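PDB 3JV1: p22 protein from Trypanosoma brucei, which probably acts as an accessory factor specific for the editing of cytochrome oxidase subunit II RNA, and belongs to the Mam33 family. Local coordinates for residues Val97-Leu109 with Gln120-Asp132. Numbering follows the deposited sequence.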
# COMPACT_ATOMS: atom_id res chain seq x y z
N VAL A 97 0.82 -17.69 14.03
CA VAL A 97 -0.37 -18.05 13.30
C VAL A 97 -0.01 -17.95 11.82
O VAL A 97 0.47 -16.92 11.36
CB VAL A 97 -1.53 -17.08 13.60
CG1 VAL A 97 -2.74 -17.46 12.78
CG2 VAL A 97 -1.85 -17.11 15.09
N ILE A 98 -0.22 -19.03 11.08
CA ILE A 98 0.09 -19.01 9.66
C ILE A 98 -1.11 -18.41 8.92
O ILE A 98 -2.23 -18.91 9.04
CB ILE A 98 0.34 -20.43 9.12
CG1 ILE A 98 1.46 -21.10 9.91
CG2 ILE A 98 0.72 -20.35 7.65
CD1 ILE A 98 1.55 -22.59 9.68
N ASN A 99 -0.88 -17.35 8.17
CA ASN A 99 -1.95 -16.71 7.42
C ASN A 99 -1.87 -17.08 5.95
O ASN A 99 -2.90 -17.23 5.30
CB ASN A 99 -1.89 -15.19 7.56
CG ASN A 99 -1.97 -14.74 8.99
OD1 ASN A 99 -2.84 -15.19 9.74
ND2 ASN A 99 -1.06 -13.85 9.39
N ASN A 100 -0.64 -17.22 5.45
CA ASN A 100 -0.41 -17.56 4.05
C ASN A 100 0.85 -18.40 3.91
O ASN A 100 1.74 -18.34 4.74
CB ASN A 100 -0.22 -16.29 3.20
CG ASN A 100 -1.49 -15.46 3.08
OD1 ASN A 100 -2.41 -15.82 2.35
ND2 ASN A 100 -1.54 -14.35 3.81
N VAL A 101 0.89 -19.20 2.85
CA VAL A 101 2.03 -20.03 2.53
C VAL A 101 2.23 -19.89 1.03
O VAL A 101 1.37 -20.31 0.24
CB VAL A 101 1.80 -21.52 2.84
CG1 VAL A 101 3.03 -22.33 2.39
CG2 VAL A 101 1.57 -21.72 4.32
N CYS A 102 3.33 -19.27 0.63
CA CYS A 102 3.65 -19.06 -0.77
C CYS A 102 4.93 -19.78 -1.11
O CYS A 102 5.76 -20.06 -0.23
CB CYS A 102 3.87 -17.57 -1.06
SG CYS A 102 2.60 -16.49 -0.44
N PHE A 103 5.09 -20.08 -2.39
CA PHE A 103 6.32 -20.69 -2.85
C PHE A 103 6.91 -19.78 -3.91
O PHE A 103 6.21 -19.33 -4.81
CB PHE A 103 6.10 -22.07 -3.46
CG PHE A 103 7.39 -22.78 -3.76
CD1 PHE A 103 8.14 -23.33 -2.73
CD2 PHE A 103 7.89 -22.82 -5.06
CE1 PHE A 103 9.37 -23.92 -2.99
CE2 PHE A 103 9.13 -23.41 -5.32
CZ PHE A 103 9.87 -23.96 -4.28
N ARG A 104 8.20 -19.49 -3.78
CA ARG A 104 8.87 -18.62 -4.73
C ARG A 104 10.00 -19.35 -5.45
O ARG A 104 11.01 -19.71 -4.84
CB ARG A 104 9.41 -17.39 -4.01
CG ARG A 104 8.34 -16.56 -3.34
CD ARG A 104 7.35 -16.02 -4.36
NE ARG A 104 6.28 -15.27 -3.72
CZ ARG A 104 4.98 -15.55 -3.85
NH1 ARG A 104 4.58 -16.56 -4.61
NH2 ARG A 104 4.09 -14.81 -3.20
N HIS A 105 9.83 -19.57 -6.75
CA HIS A 105 10.86 -20.24 -7.53
C HIS A 105 12.09 -19.34 -7.63
O HIS A 105 13.22 -19.82 -7.62
CB HIS A 105 10.32 -20.54 -8.94
CG HIS A 105 9.41 -21.73 -8.99
ND1 HIS A 105 9.87 -23.02 -8.86
CD2 HIS A 105 8.07 -21.81 -9.13
CE1 HIS A 105 8.84 -23.85 -8.92
NE2 HIS A 105 7.74 -23.14 -9.09
N ASP A 106 11.85 -18.04 -7.71
CA ASP A 106 12.94 -17.08 -7.80
C ASP A 106 13.30 -16.64 -6.39
O ASP A 106 12.81 -15.62 -5.90
CB ASP A 106 12.50 -15.87 -8.63
CG ASP A 106 13.65 -14.93 -8.93
OD1 ASP A 106 14.65 -14.95 -8.19
OD2 ASP A 106 13.55 -14.17 -9.92
N GLY A 107 14.15 -17.43 -5.73
CA GLY A 107 14.57 -17.13 -4.38
C GLY A 107 15.21 -15.76 -4.24
O GLY A 107 15.04 -15.09 -3.22
N LYS A 108 15.94 -15.34 -5.26
CA LYS A 108 16.59 -14.04 -5.24
C LYS A 108 15.53 -12.96 -5.13
O LYS A 108 15.68 -11.99 -4.39
CB LYS A 108 17.42 -13.86 -6.51
CG LYS A 108 18.20 -12.57 -6.59
CD LYS A 108 19.05 -12.54 -7.85
CE LYS A 108 20.04 -13.70 -7.87
NZ LYS A 108 20.87 -13.75 -9.10
N LEU A 109 14.44 -13.11 -5.88
CA LEU A 109 13.36 -12.14 -5.82
C LEU A 109 12.71 -12.22 -4.44
O LEU A 109 12.36 -11.21 -3.85
CB LEU A 109 12.32 -12.43 -6.90
CG LEU A 109 11.07 -11.55 -6.90
CD1 LEU A 109 11.44 -10.08 -7.07
CD2 LEU A 109 10.16 -12.00 -8.04
N GLN A 120 6.44 -6.72 -7.56
CA GLN A 120 6.49 -7.88 -8.45
C GLN A 120 5.93 -9.12 -7.76
O GLN A 120 5.18 -9.89 -8.36
CB GLN A 120 7.92 -8.11 -8.92
CG GLN A 120 8.38 -7.11 -9.96
CD GLN A 120 9.86 -7.23 -10.27
OE1 GLN A 120 10.41 -8.33 -10.25
NE2 GLN A 120 10.50 -6.11 -10.57
N LYS A 121 6.30 -9.32 -6.51
CA LYS A 121 5.81 -10.47 -5.76
C LYS A 121 4.32 -10.36 -5.43
O LYS A 121 3.66 -11.38 -5.22
CB LYS A 121 6.64 -10.65 -4.49
CG LYS A 121 8.06 -11.12 -4.79
CD LYS A 121 8.94 -11.25 -3.55
CE LYS A 121 9.42 -9.90 -3.04
NZ LYS A 121 10.46 -10.08 -1.99
N SER A 122 3.78 -9.15 -5.41
CA SER A 122 2.36 -8.97 -5.10
C SER A 122 1.46 -9.49 -6.22
O SER A 122 0.26 -9.67 -6.04
CB SER A 122 2.05 -7.49 -4.85
OG SER A 122 1.90 -6.78 -6.07
N GLN A 123 2.06 -9.74 -7.39
CA GLN A 123 1.31 -10.24 -8.54
C GLN A 123 1.39 -11.76 -8.64
O GLN A 123 0.76 -12.35 -9.52
CB GLN A 123 1.86 -9.63 -9.83
CG GLN A 123 1.73 -8.11 -9.88
CD GLN A 123 2.19 -7.55 -11.20
OE1 GLN A 123 3.36 -7.65 -11.56
NE2 GLN A 123 1.26 -6.94 -11.94
N LEU A 124 2.15 -12.39 -7.76
CA LEU A 124 2.31 -13.84 -7.78
C LEU A 124 1.23 -14.56 -6.97
O LEU A 124 0.56 -13.95 -6.13
CB LEU A 124 3.69 -14.22 -7.23
CG LEU A 124 4.88 -13.57 -7.92
CD1 LEU A 124 6.15 -13.96 -7.18
CD2 LEU A 124 4.95 -14.00 -9.38
N TYR A 125 1.09 -15.86 -7.23
CA TYR A 125 0.13 -16.69 -6.52
C TYR A 125 0.46 -16.60 -5.04
O TYR A 125 1.62 -16.73 -4.65
CB TYR A 125 0.25 -18.14 -7.00
CG TYR A 125 -0.73 -19.10 -6.35
CD1 TYR A 125 -2.10 -18.83 -6.33
CD2 TYR A 125 -0.28 -20.30 -5.79
CE1 TYR A 125 -3.00 -19.74 -5.77
CE2 TYR A 125 -1.17 -21.21 -5.23
CZ TYR A 125 -2.52 -20.92 -5.22
OH TYR A 125 -3.40 -21.82 -4.68
N MET A 126 -0.56 -16.38 -4.22
CA MET A 126 -0.37 -16.24 -2.79
C MET A 126 -0.71 -17.51 -2.01
O MET A 126 -0.88 -17.47 -0.79
CB MET A 126 -1.21 -15.08 -2.28
CG MET A 126 -0.82 -13.74 -2.88
SD MET A 126 0.88 -13.28 -2.45
CE MET A 126 0.69 -12.95 -0.71
N GLY A 127 -0.80 -18.63 -2.71
CA GLY A 127 -1.13 -19.88 -2.07
C GLY A 127 -2.61 -19.96 -1.76
O GLY A 127 -3.33 -18.98 -1.95
N PRO A 128 -3.10 -21.10 -1.26
CA PRO A 128 -4.51 -21.27 -0.93
C PRO A 128 -4.89 -20.63 0.41
O PRO A 128 -4.02 -20.30 1.22
CB PRO A 128 -4.67 -22.78 -0.87
CG PRO A 128 -3.38 -23.20 -0.23
CD PRO A 128 -2.36 -22.36 -1.00
N ASP A 129 -6.19 -20.46 0.61
CA ASP A 129 -6.73 -19.92 1.84
C ASP A 129 -6.53 -21.07 2.83
O ASP A 129 -6.98 -22.19 2.57
CB ASP A 129 -8.22 -19.62 1.65
CG ASP A 129 -8.88 -19.09 2.90
OD1 ASP A 129 -8.39 -19.38 4.01
OD2 ASP A 129 -9.91 -18.39 2.78
N LEU A 130 -5.83 -20.83 3.93
CA LEU A 130 -5.57 -21.88 4.91
C LEU A 130 -6.83 -22.64 5.33
O LEU A 130 -6.77 -23.81 5.70
CB LEU A 130 -4.88 -21.30 6.14
CG LEU A 130 -3.35 -21.35 6.15
CD1 LEU A 130 -2.92 -22.81 6.21
CD2 LEU A 130 -2.78 -20.68 4.91
N ALA A 131 -7.97 -21.96 5.27
CA ALA A 131 -9.24 -22.55 5.64
C ALA A 131 -9.70 -23.64 4.67
O ALA A 131 -10.60 -24.40 4.98
CB ALA A 131 -10.31 -21.45 5.74
N ASP A 132 -9.09 -23.71 3.49
CA ASP A 132 -9.49 -24.74 2.54
C ASP A 132 -8.55 -25.94 2.59
O ASP A 132 -8.57 -26.79 1.71
CB ASP A 132 -9.50 -24.19 1.11
CG ASP A 132 -10.48 -23.04 0.94
OD1 ASP A 132 -11.43 -22.94 1.74
OD2 ASP A 132 -10.29 -22.25 -0.01
O HOH W 1 -5.35 -18.21 4.68
O HOH W 2 -4.56 -17.22 2.31
O HOH W 3 -1.72 -18.92 1.38
O HOH W 4 2.72 -19.43 -3.93
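Leu-109 and Lys-121 lie alongside each other, running in opposite directions, with CG of Leu-109 3.7 Å from CG of Lys-121. A lysine suits this place because its methylenes pack on leucine while the bend at chi3 (-76°) brings NZ to Leu-109 O, at 2.9 Å. The same ammonium also bonds Asp-112 O, at the C-terminal end of helix 107-111, where a positive charge probably suits the helix dipole. Arg-104, bent at chi2 (-62°), lays its guanidinium between CB of Cys-102 on one face and CB of Leu-124 on the other, both offset toward the rim. Arginine can pack these flat faces on apolar carbons while its N-H edge serves a carbonyl: in the guanidinium plane NH1 gives Tyr-125 O a nearly straight bond (3.0 Å, 165°), and NH2 a weak one. Met-126 SD also lies at this edge, 3.6 Å from NH2. Water 4 donates to Tyr-125 O as well and accepts from Phe-103 N. At the far end Leu-130 CD2 comes 3.5 Å from Asn-99 O, beside the classic bulge where Asn-99 and Asn-100 face Gly-88; its branched apolar chain packs between the strand and Val-138 of helix 135-146. Gly-127 CA makes a CA-H...O contact with Val-101 O (3.4 Å); a CB would clash there, and the positive phi also suits glycine. Val-101 O accepts from Trp-173 of the second subunit too. Between these segments, then, side chains, this one CA-H...O contact and bridging waters meet the strand edge in place of strand pairing.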